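PDB 6QV5: CHAD domain from Ricinus communis, which probably binds inorganic polyphosphate through its all-helical CHAD domain, and also carries a zinc ion. Local coordinates for residues A[36-41]-A[151-156]. Sequence-based numbering, arbitrary orientation.
Sequences NCLEHI and RLMLTL
L38 and M153 reach past each other in opposite directions, so that the CD2 methyl of L38 lies alongside the thioether of M153, with CD2 3.9 Å from SD. The methionine does not start out aimed at its neighbour; the turn at chi2 (-70°) carries the sulfur across. A flexible, unbranched chain suits this place, because it can bend until SD meets both L38 and I41. One turn on, I41 meets the same sulfur at an angle, its CG2 being 4.1 Å from SD of M153. That methyl stands anti to the backbone N (chi1, defined by CG1, is -61°), and beta-branching suits I41 because CG2 can touch the sulfur while the side chain also packs on M60 and L67 of helix 54-73. Segments 36-41 and 151-156, on helices 26-42 and 147-163 of the helical CHAD domain, run nearly antiparallel, their axes at 162° and 11.6 Å apart. At that spacing the backbones stay well separated and apolar side chains bridge the gap, without any hydrogen bond between the segments. L38 uses CD2 a second time, against CD1 of L156 at 4.1 Å; leucine's apolar fork suits the spot, since one methyl touches both M153 and L156.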
loop_
_atom_site.group_PDB
_atom_site.type_symbol
_atom_site.label_atom_id
_atom_site.label_comp_id
_atom_site.label_asym_id
_atom_site.label_seq_id
_atom_site.Cartn_x
_atom_site.Cartn_y
_atom_site.Cartn_z
ATOM N N ASN A 36 -4.401 13.876 6.930
ATOM C CA ASN A 36 -3.059 13.306 7.072
ATOM C C ASN A 36 -2.716 12.493 5.815
ATOM O O ASN A 36 -1.573 12.529 5.356
ATOM C CB ASN A 36 -2.994 12.419 8.321
ATOM C CG ASN A 36 -1.611 11.928 8.665
ATOM O OD1 ASN A 36 -1.126 10.930 8.123
ATOM N ND2 ASN A 36 -0.952 12.616 9.583
ATOM N N CYS A 37 -3.717 11.774 5.261
ATOM C CA CYS A 37 -3.593 10.963 4.050
ATOM C C CYS A 37 -3.393 11.847 2.824
ATOM O O CYS A 37 -2.502 11.573 2.023
ATOM C CB CYS A 37 -4.797 10.041 3.882
ATOM S SG CYS A 37 -4.849 8.665 5.055
ATOM N N LEU A 38 -4.210 12.915 2.691
ATOM C CA LEU A 38 -4.131 13.867 1.579
ATOM C C LEU A 38 -2.820 14.648 1.591
ATOM O O LEU A 38 -2.264 14.883 0.521
ATOM C CB LEU A 38 -5.342 14.813 1.545
ATOM C CG LEU A 38 -6.697 14.186 1.178
ATOM C CD1 LEU A 38 -7.843 15.095 1.588
ATOM C CD2 LEU A 38 -6.786 13.855 -0.309
ATOM N N GLU A 39 -2.305 15.004 2.791
ATOM C CA GLU A 39 -1.023 15.705 2.962
ATOM C C GLU A 39 0.132 14.793 2.518
ATOM O O GLU A 39 1.049 15.260 1.843
ATOM C CB GLU A 39 -0.833 16.160 4.422
ATOM C CG GLU A 39 0.437 16.965 4.675
ATOM C CD GLU A 39 0.856 17.122 6.127
ATOM O OE1 GLU A 39 0.749 16.140 6.898
ATOM O OE2 GLU A 39 1.312 18.230 6.488
ATOM N N HIS A 40 0.056 13.489 2.862
ATOM C CA HIS A 40 1.046 12.465 2.506
ATOM C C HIS A 40 1.172 12.313 0.978
ATOM O O HIS A 40 2.272 12.095 0.472
ATOM C CB HIS A 40 0.693 11.124 3.185
ATOM C CG HIS A 40 1.778 10.086 3.168
ATOM N ND1 HIS A 40 1.508 8.765 3.482
ATOM C CD2 HIS A 40 3.101 10.204 2.896
ATOM C CE1 HIS A 40 2.660 8.123 3.370
ATOM N NE2 HIS A 40 3.648 8.947 3.023
ATOM N N ILE A 41 0.052 12.483 0.252
ATOM C CA ILE A 41 -0.011 12.426 -1.211
ATOM C C ILE A 41 0.531 13.739 -1.815
ATOM O O ILE A 41 1.447 13.694 -2.641
ATOM C CB ILE A 41 -1.467 12.112 -1.694
ATOM C CG1 ILE A 41 -1.956 10.744 -1.172
ATOM C CG2 ILE A 41 -1.595 12.193 -3.226
ATOM C CD1 ILE A 41 -3.472 10.569 -1.085
ATOM N N ARG A 151 -8.456 18.283 -9.551
ATOM C CA ARG A 151 -9.893 18.330 -9.265
ATOM C C ARG A 151 -10.253 17.306 -8.194
ATOM O O ARG A 151 -11.016 17.631 -7.290
ATOM C CB ARG A 151 -10.742 18.119 -10.530
ATOM C CG ARG A 151 -10.854 19.365 -11.394
ATOM C CD ARG A 151 -11.855 19.209 -12.521
ATOM N NE ARG A 151 -13.223 19.480 -12.077
ATOM C CZ ARG A 151 -14.271 19.584 -12.888
ATOM N NH1 ARG A 151 -15.476 19.837 -12.395
ATOM N NH2 ARG A 151 -14.122 19.441 -14.199
ATOM N N LEU A 152 -9.662 16.096 -8.268
ATOM C CA LEU A 152 -9.868 15.006 -7.308
ATOM C C LEU A 152 -9.452 15.408 -5.889
ATOM O O LEU A 152 -10.235 15.211 -4.960
ATOM C CB LEU A 152 -9.136 13.723 -7.772
ATOM C CG LEU A 152 -8.903 12.601 -6.743
ATOM C CD1 LEU A 152 -10.194 11.872 -6.405
ATOM C CD2 LEU A 152 -7.865 11.617 -7.242
ATOM N N MET A 153 -8.237 15.978 -5.730
ATOM C CA MET A 153 -7.687 16.421 -4.440
ATOM C C MET A 153 -8.536 17.526 -3.815
ATOM O O MET A 153 -8.720 17.549 -2.596
ATOM C CB MET A 153 -6.229 16.892 -4.590
ATOM C CG MET A 153 -5.255 15.794 -4.961
ATOM S SD MET A 153 -4.953 14.591 -3.641
ATOM C CE MET A 153 -5.641 13.136 -4.385
ATOM N N LEU A 154 -9.064 18.427 -4.664
ATOM C CA LEU A 154 -9.918 19.539 -4.272
ATOM C C LEU A 154 -11.312 19.042 -3.866
ATOM O O LEU A 154 -11.813 19.454 -2.818
ATOM C CB LEU A 154 -10.004 20.553 -5.430
ATOM C CG LEU A 154 -10.703 21.882 -5.168
ATOM C CD1 LEU A 154 -9.848 22.800 -4.302
ATOM C CD2 LEU A 154 -11.029 22.572 -6.474
ATOM N N THR A 155 -11.926 18.153 -4.685
ATOM C CA THR A 155 -13.261 17.594 -4.430
ATOM C C THR A 155 -13.252 16.686 -3.188
ATOM O O THR A 155 -14.220 16.715 -2.426
ATOM C CB THR A 155 -13.841 16.927 -5.693
ATOM O OG1 THR A 155 -13.664 17.801 -6.809
ATOM C CG2 THR A 155 -15.326 16.596 -5.563
ATOM N N LEU A 156 -12.158 15.916 -2.966
ATOM C CA LEU A 156 -12.012 15.044 -1.792
ATOM C C LEU A 156 -11.951 15.867 -0.505
ATOM O O LEU A 156 -12.633 15.530 0.462
ATOM C CB LEU A 156 -10.766 14.144 -1.894
ATOM C CG LEU A 156 -10.961 12.726 -2.432
ATOM C CD1 LEU A 156 -9.622 12.065 -2.674
ATOM C CD2 LEU A 156 -11.782 11.864 -1.471
#